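Local coordinates for protein aspartate--tRNA(Asp/Asn) ligase (Sulfolobus tokodaii, PDB 1WYD) that charges both tRNA(Asp) and tRNA(Asn) with aspartate, first activating the amino acid with ATP to Asp-AMP and then passing it to the tRNA acceptor end, at residues K142-T147 with E243-N248; D237-L242 with E342-I347; I273-L278 with E314-I319. All blocks are in the same frame, centred on the assembly; numbering follows the deposited sequence.

Contact 1: K142-T147 with E243-N248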
loop_
_atom_site.group_PDB
_atom_site.type_symbol
_atom_site.label_atom_id
_atom_site.label_comp_id
_atom_site.label_asym_id
_atom_site.label_seq_id
_atom_site.Cartn_x
_atom_site.Cartn_y
_atom_site.Cartn_z
ATOM N N LYS B 142 -8.015 -5.435 -2.024
ATOM C CA LYS B 142 -8.530 -6.178 -0.896
ATOM C C LYS B 142 -8.436 -7.677 -1.232
ATOM O O LYS B 142 -7.880 -8.444 -0.458
ATOM C CB LYS B 142 -9.985 -5.731 -0.605
ATOM C CG LYS B 142 -10.517 -6.165 0.743
ATOM C CD LYS B 142 -12.010 -6.546 0.714
ATOM C CE LYS B 142 -12.328 -7.537 -0.432
ATOM N NZ LYS B 142 -13.493 -8.439 -0.170
ATOM N N ALA B 143 -8.900 -8.062 -2.416
ATOM C CA ALA B 143 -8.967 -9.482 -2.785
ATOM C C ALA B 143 -7.578 -10.021 -2.981
ATOM O O ALA B 143 -7.329 -11.220 -2.749
ATOM C CB ALA B 143 -9.790 -9.712 -4.058
ATOM N N PHE B 144 -6.672 -9.136 -3.397
ATOM C CA PHE B 144 -5.286 -9.508 -3.632
ATOM C C PHE B 144 -4.661 -9.866 -2.295
ATOM O O PHE B 144 -3.995 -10.867 -2.172
ATOM C CB PHE B 144 -4.557 -8.323 -4.290
ATOM C CG PHE B 144 -3.058 -8.477 -4.392
ATOM C CD1 PHE B 144 -2.492 -9.264 -5.407
ATOM C CD2 PHE B 144 -2.203 -7.782 -3.506
ATOM C CE1 PHE B 144 -1.128 -9.404 -5.536
ATOM C CE2 PHE B 144 -0.802 -7.905 -3.619
ATOM C CZ PHE B 144 -0.258 -8.717 -4.666
ATOM N N ARG B 145 -4.860 -9.022 -1.289
ATOM C CA ARG B 145 -4.168 -9.214 -0.032
ATOM C C ARG B 145 -4.804 -10.399 0.705
ATOM O O ARG B 145 -4.109 -11.227 1.297
ATOM C CB ARG B 145 -4.215 -7.948 0.784
ATOM C CG ARG B 145 -3.407 -6.795 0.193
ATOM C CD ARG B 145 -3.233 -5.666 1.177
ATOM N NE ARG B 145 -2.688 -4.461 0.561
ATOM C CZ ARG B 145 -3.413 -3.457 0.080
ATOM N NH1 ARG B 145 -4.734 -3.512 0.137
ATOM N NH2 ARG B 145 -2.816 -2.372 -0.451
ATOM N N GLU B 146 -6.124 -10.489 0.634
ATOM C CA GLU B 146 -6.872 -11.574 1.279
ATOM C C GLU B 146 -6.315 -12.956 0.936
ATOM O O GLU B 146 -5.985 -13.729 1.831
ATOM C CB GLU B 146 -8.347 -11.434 0.902
ATOM C CG GLU B 146 -9.264 -12.531 1.377
ATOM C CD GLU B 146 -10.643 -12.333 0.795
ATOM O OE1 GLU B 146 -11.568 -11.981 1.563
ATOM O OE2 GLU B 146 -10.776 -12.482 -0.438
ATOM N N THR B 147 -6.139 -13.229 -0.362
ATOM C CA THR B 147 -5.580 -14.482 -0.833
ATOM C C THR B 147 -4.205 -14.712 -0.250
ATOM O O THR B 147 -3.860 -15.846 0.144
ATOM C CB THR B 147 -5.498 -14.510 -2.376
ATOM O OG1 THR B 147 -6.815 -14.407 -2.902
ATOM C CG2 THR B 147 -5.069 -15.902 -2.884
ATOM N N GLU B 243 -2.657 -17.551 -10.041
ATOM C CA GLU B 243 -3.922 -18.136 -10.493
ATOM C C GLU B 243 -4.991 -17.988 -9.409
ATOM O O GLU B 243 -6.076 -17.455 -9.649
ATOM C CB GLU B 243 -3.729 -19.630 -10.862
ATOM C CG GLU B 243 -3.092 -19.902 -12.236
ATOM C CD GLU B 243 -2.938 -21.398 -12.590
ATOM O OE1 GLU B 243 -2.901 -22.273 -11.675
ATOM O OE2 GLU B 243 -2.846 -21.711 -13.806
ATOM N N LYS B 244 -4.676 -18.422 -8.205
ATOM C CA LYS B 244 -5.645 -18.341 -7.124
ATOM C C LYS B 244 -6.001 -16.906 -6.727
ATOM O O LYS B 244 -7.156 -16.610 -6.400
ATOM C CB LYS B 244 -5.149 -19.136 -5.909
ATOM C CG LYS B 244 -5.184 -20.662 -6.137
ATOM C CD LYS B 244 -4.104 -21.432 -5.310
ATOM C CE LYS B 244 -4.585 -21.791 -3.898
ATOM N NZ LYS B 244 -3.694 -22.838 -3.247
ATOM N N ILE B 245 -4.985 -16.036 -6.728
ATOM C CA ILE B 245 -5.133 -14.594 -6.514
ATOM C C ILE B 245 -6.111 -13.989 -7.535
ATOM O O ILE B 245 -7.114 -13.387 -7.174
ATOM C CB ILE B 245 -3.724 -13.908 -6.613
ATOM C CG1 ILE B 245 -2.845 -14.281 -5.406
ATOM C CG2 ILE B 245 -3.851 -12.361 -6.782
ATOM C CD1 ILE B 245 -1.517 -13.584 -5.418
ATOM N N LEU B 246 -5.811 -14.185 -8.811
ATOM C CA LEU B 246 -6.597 -13.610 -9.905
ATOM C C LEU B 246 -8.018 -14.098 -9.877
ATOM O O LEU B 246 -8.949 -13.357 -10.147
ATOM C CB LEU B 246 -5.996 -13.999 -11.239
ATOM C CG LEU B 246 -4.693 -13.365 -11.682
ATOM C CD1 LEU B 246 -4.420 -13.817 -13.098
ATOM C CD2 LEU B 246 -4.839 -11.869 -11.647
ATOM N N HIS B 247 -8.171 -15.359 -9.520
ATOM C CA HIS B 247 -9.470 -15.963 -9.369
ATOM C C HIS B 247 -10.239 -15.286 -8.249
ATOM O O HIS B 247 -11.436 -14.980 -8.391
ATOM C CB HIS B 247 -9.317 -17.467 -9.096
ATOM C CG HIS B 247 -10.615 -18.195 -9.054
ATOM N ND1 HIS B 247 -11.269 -18.610 -10.195
ATOM C CD2 HIS B 247 -11.417 -18.517 -8.019
ATOM C CE1 HIS B 247 -12.402 -19.198 -9.861
ATOM N NE2 HIS B 247 -12.520 -19.145 -8.547
ATOM N N ASN B 248 -9.585 -15.032 -7.127
ATOM C CA ASN B 248 -10.319 -14.384 -6.035
ATOM C C ASN B 248 -10.665 -12.928 -6.369
ATOM O O ASN B 248 -11.700 -12.388 -5.903
ATOM C CB ASN B 248 -9.530 -14.502 -4.741
ATOM C CG ASN B 248 -10.277 -13.993 -3.545
ATOM O OD1 ASN B 248 -11.355 -14.498 -3.224
ATOM N ND2 ASN B 248 -9.683 -13.010 -2.829
#

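Contact 2: D237-L242 with E342-I347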
loop_
_atom_site.group_PDB
_atom_site.type_symbol
_atom_site.label_atom_id
_atom_site.label_comp_id
_atom_site.label_asym_id
_atom_site.label_seq_id
_atom_site.Cartn_x
_atom_site.Cartn_y
_atom_site.Cartn_z
ATOM N N ASP B 237 5.279 -22.749 -8.812
ATOM C CA ASP B 237 4.546 -22.510 -7.555
ATOM C C ASP B 237 3.830 -21.165 -7.494
ATOM O O ASP B 237 2.663 -21.082 -7.077
ATOM C CB ASP B 237 5.473 -22.596 -6.352
ATOM C CG ASP B 237 6.002 -23.974 -6.130
ATOM O OD1 ASP B 237 7.242 -24.104 -5.948
ATOM O OD2 ASP B 237 5.243 -24.983 -6.132
ATOM N N VAL B 238 4.560 -20.113 -7.881
ATOM C CA VAL B 238 4.036 -18.765 -7.849
ATOM C C VAL B 238 2.979 -18.541 -8.941
ATOM O O VAL B 238 1.955 -17.866 -8.716
ATOM C CB VAL B 238 5.176 -17.672 -7.838
ATOM C CG1 VAL B 238 6.025 -17.819 -6.573
ATOM C CG2 VAL B 238 6.049 -17.739 -9.051
ATOM N N MET B 239 3.200 -19.131 -10.107
ATOM C CA MET B 239 2.155 -19.114 -11.134
ATOM C C MET B 239 0.821 -19.680 -10.593
ATOM O O MET B 239 -0.239 -19.072 -10.791
ATOM C CB MET B 239 2.617 -19.802 -12.423
ATOM C CG MET B 239 3.436 -18.911 -13.288
ATOM S SD MET B 239 3.672 -19.531 -14.965
ATOM C CE MET B 239 5.012 -20.778 -14.730
ATOM N N GLN B 240 0.886 -20.776 -9.840
ATOM C CA GLN B 240 -0.306 -21.315 -9.161
ATOM C C GLN B 240 -0.862 -20.453 -8.027
ATOM O O GLN B 240 -2.058 -20.492 -7.725
ATOM C CB GLN B 240 0.002 -22.681 -8.589
ATOM C CG GLN B 240 -0.307 -23.779 -9.529
ATOM C CD GLN B 240 0.109 -25.113 -8.949
ATOM O OE1 GLN B 240 -0.101 -25.375 -7.747
ATOM N NE2 GLN B 240 0.729 -25.949 -9.781
ATOM N N LEU B 241 0.018 -19.723 -7.349
ATOM C CA LEU B 241 -0.430 -18.755 -6.348
ATOM C C LEU B 241 -1.215 -17.648 -7.059
ATOM O O LEU B 241 -2.317 -17.269 -6.628
ATOM C CB LEU B 241 0.781 -18.175 -5.621
ATOM C CG LEU B 241 0.719 -17.601 -4.206
ATOM C CD1 LEU B 241 1.640 -16.393 -4.175
ATOM C CD2 LEU B 241 -0.667 -17.215 -3.735
ATOM N N LEU B 242 -0.648 -17.143 -8.159
ATOM C CA LEU B 242 -1.216 -15.996 -8.848
ATOM C C LEU B 242 -2.580 -16.378 -9.421
ATOM O O LEU B 242 -3.536 -15.636 -9.273
ATOM C CB LEU B 242 -0.232 -15.444 -9.901
ATOM C CG LEU B 242 -0.724 -14.751 -11.148
ATOM C CD1 LEU B 242 -0.997 -13.283 -10.867
ATOM C CD2 LEU B 242 0.300 -14.889 -12.182
ATOM N N GLU B 342 13.604 -20.003 -16.376
ATOM C CA GLU B 342 12.427 -20.334 -15.604
ATOM C C GLU B 342 11.602 -19.061 -15.340
ATOM O O GLU B 342 11.490 -18.592 -14.222
ATOM C CB GLU B 342 12.806 -21.071 -14.315
ATOM C CG GLU B 342 13.145 -22.550 -14.509
ATOM C CD GLU B 342 13.301 -23.349 -13.202
ATOM O OE1 GLU B 342 12.677 -23.011 -12.153
ATOM O OE2 GLU B 342 14.060 -24.337 -13.224
ATOM N N SER B 343 10.996 -18.532 -16.396
ATOM C CA SER B 343 10.271 -17.279 -16.315
ATOM C C SER B 343 8.928 -17.388 -16.955
ATOM O O SER B 343 8.669 -18.329 -17.689
ATOM C CB SER B 343 11.044 -16.198 -17.037
ATOM O OG SER B 343 11.356 -16.635 -18.350
ATOM N N PHE B 344 8.065 -16.411 -16.658
ATOM C CA PHE B 344 6.751 -16.315 -17.288
ATOM C C PHE B 344 6.300 -14.880 -17.454
ATOM O O PHE B 344 6.632 -14.031 -16.651
ATOM C CB PHE B 344 5.717 -17.100 -16.487
ATOM C CG PHE B 344 5.329 -16.470 -15.171
ATOM C CD1 PHE B 344 6.076 -16.704 -14.027
ATOM C CD2 PHE B 344 4.205 -15.663 -15.078
ATOM C CE1 PHE B 344 5.735 -16.133 -12.810
ATOM C CE2 PHE B 344 3.840 -15.090 -13.864
ATOM C CZ PHE B 344 4.616 -15.329 -12.723
ATOM N N ASP B 345 5.538 -14.618 -18.504
ATOM C CA ASP B 345 4.659 -13.450 -18.541
ATOM C C ASP B 345 3.219 -13.938 -18.474
ATOM O O ASP B 345 2.904 -14.992 -19.032
ATOM C CB ASP B 345 4.870 -12.642 -19.818
ATOM C CG ASP B 345 6.265 -12.042 -19.898
ATOM O OD1 ASP B 345 7.089 -12.351 -19.031
ATOM O OD2 ASP B 345 6.649 -11.290 -20.801
ATOM N N LEU B 346 2.356 -13.198 -17.774
ATOM C CA LEU B 346 0.922 -13.419 -17.921
ATOM C C LEU B 346 0.334 -12.361 -18.826
ATOM O O LEU B 346 0.396 -11.162 -18.513
ATOM C CB LEU B 346 0.169 -13.437 -16.583
ATOM C CG LEU B 346 -1.352 -13.687 -16.697
ATOM C CD1 LEU B 346 -1.701 -15.105 -17.301
ATOM C CD2 LEU B 346 -2.057 -13.503 -15.394
ATOM N N ILE B 347 -0.236 -12.822 -19.944
ATOM C CA ILE B 347 -0.934 -11.971 -20.905
ATOM C C ILE B 347 -2.441 -12.059 -20.776
ATOM O O ILE B 347 -3.019 -13.177 -20.710
ATOM C CB ILE B 347 -0.558 -12.357 -22.348
ATOM C CG1 ILE B 347 0.945 -12.635 -22.480
ATOM C CG2 ILE B 347 -1.083 -11.308 -23.353
ATOM C CD1 ILE B 347 1.829 -11.380 -22.407
#

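Contact 3: I273-L278 with E314-I319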
loop_
_atom_site.group_PDB
_atom_site.type_symbol
_atom_site.label_atom_id
_atom_site.label_comp_id
_atom_site.label_asym_id
_atom_site.label_seq_id
_atom_site.Cartn_x
_atom_site.Cartn_y
_atom_site.Cartn_z
ATOM N N ILE B 273 -8.633 -22.711 -14.238
ATOM C CA ILE B 273 -7.438 -23.224 -13.581
ATOM C C ILE B 273 -7.235 -24.666 -14.039
ATOM O O ILE B 273 -8.088 -25.524 -13.788
ATOM C CB ILE B 273 -7.591 -23.154 -12.020
ATOM C CG1 ILE B 273 -7.674 -21.690 -11.539
ATOM C CG2 ILE B 273 -6.467 -23.929 -11.309
ATOM C CD1 ILE B 273 -8.298 -21.493 -10.117
ATOM N N PRO B 274 -6.111 -24.937 -14.700
ATOM C CA PRO B 274 -5.030 -23.955 -14.868
ATOM C C PRO B 274 -5.263 -23.004 -16.033
ATOM O O PRO B 274 -6.047 -23.311 -16.947
ATOM C CB PRO B 274 -3.810 -24.827 -15.147
ATOM C CG PRO B 274 -4.367 -26.080 -15.802
ATOM C CD PRO B 274 -5.815 -26.219 -15.374
ATOM N N ILE B 275 -4.607 -21.847 -15.983
ATOM C CA ILE B 275 -4.575 -20.952 -17.114
ATOM C C ILE B 275 -3.713 -21.629 -18.184
ATOM O O ILE B 275 -2.722 -22.267 -17.867
ATOM C CB ILE B 275 -4.018 -19.565 -16.690
ATOM C CG1 ILE B 275 -5.086 -18.783 -15.925
ATOM C CG2 ILE B 275 -3.578 -18.736 -17.889
ATOM C CD1 ILE B 275 -4.521 -17.755 -14.926
ATOM N N LYS B 276 -4.099 -21.507 -19.449
ATOM C CA LYS B 276 -3.296 -22.052 -20.536
ATOM C C LYS B 276 -1.833 -21.603 -20.428
ATOM O O LYS B 276 -1.583 -20.402 -20.243
ATOM C CB LYS B 276 -3.907 -21.615 -21.876
ATOM C CG LYS B 276 -3.112 -22.049 -23.123
ATOM C CD LYS B 276 -3.650 -23.355 -23.725
ATOM C CE LYS B 276 -3.050 -23.605 -25.098
ATOM N NZ LYS B 276 -1.842 -24.466 -24.988
ATOM N N ARG B 277 -0.885 -22.556 -20.489
ATOM C CA ARG B 277 0.551 -22.228 -20.634
ATOM C C ARG B 277 1.013 -22.489 -22.039
ATOM O O ARG B 277 0.706 -23.527 -22.624
ATOM C CB ARG B 277 1.502 -22.976 -19.682
ATOM C CG ARG B 277 0.879 -23.971 -18.730
ATOM C CD ARG B 277 1.789 -24.428 -17.577
ATOM N NE ARG B 277 3.215 -24.565 -17.917
ATOM C CZ ARG B 277 4.219 -24.340 -17.048
ATOM N NH1 ARG B 277 3.949 -23.972 -15.801
ATOM N NH2 ARG B 277 5.494 -24.488 -17.410
ATOM N N LEU B 278 1.769 -21.543 -22.571
ATOM C CA LEU B 278 2.314 -21.651 -23.884
ATOM C C LEU B 278 3.776 -21.339 -23.734
ATOM O O LEU B 278 4.131 -20.276 -23.194
ATOM C CB LEU B 278 1.637 -20.608 -24.759
ATOM C CG LEU B 278 2.029 -20.484 -26.220
ATOM C CD1 LEU B 278 1.452 -21.647 -26.966
ATOM C CD2 LEU B 278 1.485 -19.207 -26.756
ATOM N N GLU B 314 -7.898 -18.124 -26.391
ATOM C CA GLU B 314 -7.782 -17.821 -24.979
ATOM C C GLU B 314 -7.404 -16.357 -24.851
ATOM O O GLU B 314 -6.519 -15.868 -25.564
ATOM C CB GLU B 314 -6.699 -18.676 -24.324
ATOM C CG GLU B 314 -6.882 -20.172 -24.482
ATOM C CD GLU B 314 -7.795 -20.774 -23.425
ATOM O OE1 GLU B 314 -8.636 -20.046 -22.855
ATOM O OE2 GLU B 314 -7.674 -21.994 -23.168
ATOM N N ASP B 315 -8.098 -15.661 -23.958
ATOM C CA ASP B 315 -7.770 -14.278 -23.608
ATOM C C ASP B 315 -6.708 -14.218 -22.515
ATOM O O ASP B 315 -6.045 -13.208 -22.334
ATOM C CB ASP B 315 -9.025 -13.542 -23.124
ATOM C CG ASP B 315 -9.963 -13.162 -24.264
ATOM O OD1 ASP B 315 -11.058 -12.629 -23.967
ATOM O OD2 ASP B 315 -9.690 -13.354 -25.482
ATOM N N LEU B 316 -6.551 -15.313 -21.788
ATOM C CA LEU B 316 -5.747 -15.311 -20.588
ATOM C C LEU B 316 -4.808 -16.500 -20.595
ATOM O O LEU B 316 -5.238 -17.651 -20.405
ATOM C CB LEU B 316 -6.670 -15.306 -19.367
ATOM C CG LEU B 316 -6.109 -14.893 -18.025
ATOM C CD1 LEU B 316 -5.791 -13.402 -17.995
ATOM C CD2 LEU B 316 -7.091 -15.294 -16.939
ATOM N N TYR B 317 -3.538 -16.219 -20.865
ATOM C CA TYR B 317 -2.540 -17.242 -20.977
ATOM C C TYR B 317 -1.178 -16.759 -20.445
ATOM O O TYR B 317 -0.861 -15.554 -20.486
ATOM C CB TYR B 317 -2.453 -17.674 -22.446
ATOM C CG TYR B 317 -2.152 -16.558 -23.410
ATOM C CD1 TYR B 317 -0.885 -16.403 -23.935
ATOM C CD2 TYR B 317 -3.131 -15.658 -23.791
ATOM C CE1 TYR B 317 -0.581 -15.363 -24.815
ATOM C CE2 TYR B 317 -2.854 -14.624 -24.664
ATOM C CZ TYR B 317 -1.566 -14.474 -25.184
ATOM O OH TYR B 317 -1.270 -13.431 -26.064
ATOM N N PHE B 318 -0.380 -17.690 -19.935
ATOM C CA PHE B 318 1.016 -17.416 -19.588
ATOM C C PHE B 318 1.921 -17.684 -20.792
ATOM O O PHE B 318 1.748 -18.681 -21.483
ATOM C CB PHE B 318 1.491 -18.398 -18.505
ATOM C CG PHE B 318 0.903 -18.182 -17.134
ATOM C CD1 PHE B 318 0.018 -19.093 -16.602
ATOM C CD2 PHE B 318 1.334 -17.114 -16.327
ATOM C CE1 PHE B 318 -0.491 -18.925 -15.309
ATOM C CE2 PHE B 318 0.835 -16.936 -15.029
ATOM C CZ PHE B 318 -0.076 -17.836 -14.528
ATOM N N ILE B 319 2.903 -16.815 -21.034
ATOM C CA ILE B 319 4.045 -17.200 -21.849
ATOM C C ILE B 319 5.264 -17.521 -20.962
ATOM O O ILE B 319 5.961 -16.610 -20.468
ATOM C CB ILE B 319 4.414 -16.164 -22.888
ATOM C CG1 ILE B 319 3.231 -15.835 -23.788
ATOM C CG2 ILE B 319 5.545 -16.720 -23.743
ATOM C CD1 ILE B 319 3.615 -14.860 -24.906
HETATM O O HOH W 1 -6.504 -19.851 -19.997
#

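Contact 1: K142-T147 with E243-N248
The amide nitrogen of N248 is gripped by two oxygens of the facing helix, and this ties together two long helices of the class II synthetase catalytic domain. ND2 of N248 lies 2.7 Å from OE2 of E146, and the N-H points almost straight at it (165°), meeting the lone pair turned away from the other carboxylate oxygen. Its second bond goes to the backbone O of A143, 3.0 Å from ND2 of N248, and is more bent. Both acceptors lie close to the plane of the N248 amide, as expected if each takes one of its two N-H groups; that pairing would fix the rotation of the amide and identify its nitrogen end. N248 reaches them because its CG stands anti to the backbone N (chi1 -174°), while E146 extends fully to bring its carboxylate across at about a right angle. The A143 carbonyl is shared, since it also accepts a weak helical bond from the backbone N of T147.

The helices run roughly antiparallel, 139° between directions, with their axes 8.5 Å apart at closest. Away from the amide the interface becomes apolar. I245 meets T147 with CG1 and F144 mainly with CG2: its CG1 is 3.7 Å from CG2 of T147, and its CG2 lies 3.7 Å from CD1 of F144, whose side chain runs alongside in the same direction. F144 continues onto V205, M226 and V228 of the central sheet. Helix 128-150 also faces the dimer partner, where R145 forms a salt bridge with E155 of the second subunit, consistent with the motif 1 helix of this class. At the polar end the helices come close at A143, whose CB sits 3.5 Å from ND2 of N248.

Contact 2: D237-L242 with E342-I347
M239 and F344 make the central contact between helix 235-256 and strand 343-348, a helix-on-sheet packing in the class II catalytic domain. Two aromatic interactions come from the one methionine. Its CG stands over the middle of the ring, 3.4 Å from the F344 centroid and only 8° off the normal, a CH-pi contact with one face. The sulfur follows at a slant: SD of M239 is 4.0 Å from the F344 centroid, 31° off the normal, and approaches the root of the ring, with CG of F344 at 3.5 Å. This is a Met-aromatic contact in which the two side chains run antiparallel as they overlap. F344 carries its ring between the backbone N and the carbonyl carbon (chi1 72°), the crowded position, which sets one face against the thioether chain.

The remaining contacts are aliphatic and looser. CG2 of V238 approaches CE1 of F344 at 4.1 Å, and CD2 of L242 approaches CE2 of the same ring at 3.9 Å, both obliquely. L242 also spans the gap to the next inward residue of the strand, its CD2 lying 4.2 Å from CD2 of L346.

The core extends on to F318, whose ring meets that of F344 nearly perpendicularly, and to F397 of strand 394-400. By contrast, the CB atoms of S343 and D345 point away from the helix, and D345 forms a salt bridge with R327. The strand thus separates two chemistries: dispersion and ring-face contacts alone join it to the helix, while D345 on the other side packs on S355 and lies near E352, residues predicted to bind substrate and magnesium.

Contact 3: I273-L278 with E314-I319
K276 and F318 begin the main-chain pairing that joins strands 276-279 and 316-320 side by side and parallel, the former outermost in the chain's central catalytic sheet. The two strands are linked through helices 280-289 and 302-312, which makes this a beta-alpha-beta crossover. Two backbone hydrogen bonds define the register: N of F318 to O of K276 at 3.0 Å (158° at the hydrogen), and N of L278 to O of F318 at 3.1 Å (155°). Around them R277 pairs with F318 and L278 with I319, and CA of I319 adds a CA-H...O contact to O of L278.

Water takes over where the strands part. N of K276 and O of L316 are 4.1 Å apart, too far for the next direct bond, and one water fills the position, accepting from N of K276 at 3.0 Å and donating to O of L316 at 2.6 Å.

Apolar contacts gather around I275. Its CG2 lies against O of L316 (3.2 Å) as well as the F318 ring, where it comes to 3.8 Å from CD1 of F318, while CD1 of I275 meets CD2 of L316 at 4.1 Å as the two side chains cross. F318 lies on the side covered by helix 235-256, where M239 and L242 touch it. L278, Y317 and I319 turn to the other side, against the crossover helices; L312 of helix 302-312 touches both L278 and Y317, whose OH bonds to O of K349.

The chemistry changes along the pair: K276 O and F318 O each accept a direct bond, whereas N of K276 and O of L316, one step earlier, are joined through a water, and the I275 side chain lies in the widening gap, against L316 and F318.

All three contacts lie in the class II catalytic domain. Contacts 1 and 2 share helix 235-256, their centres about 14 Å apart, and contact 2 carries that helix onto the central sheet. Contact 3 lies about 10 Å from contact 2, between centres, in the same sheet: strands 316-320 and 343-348 are antiparallel neighbours, joined by D345 O to I319 N and I347 N to Y317 O. Contacts 1 and 3, centres about 17 Å apart, meet through E243, whose OE2 probably bonds N of I275. Along the chain contacts 1 and 2 interlock, and contact 3 nests inside contact 2, so helix pair, sheet and edge strand form one continuous unit next to residues predicted to bind substrate and magnesium.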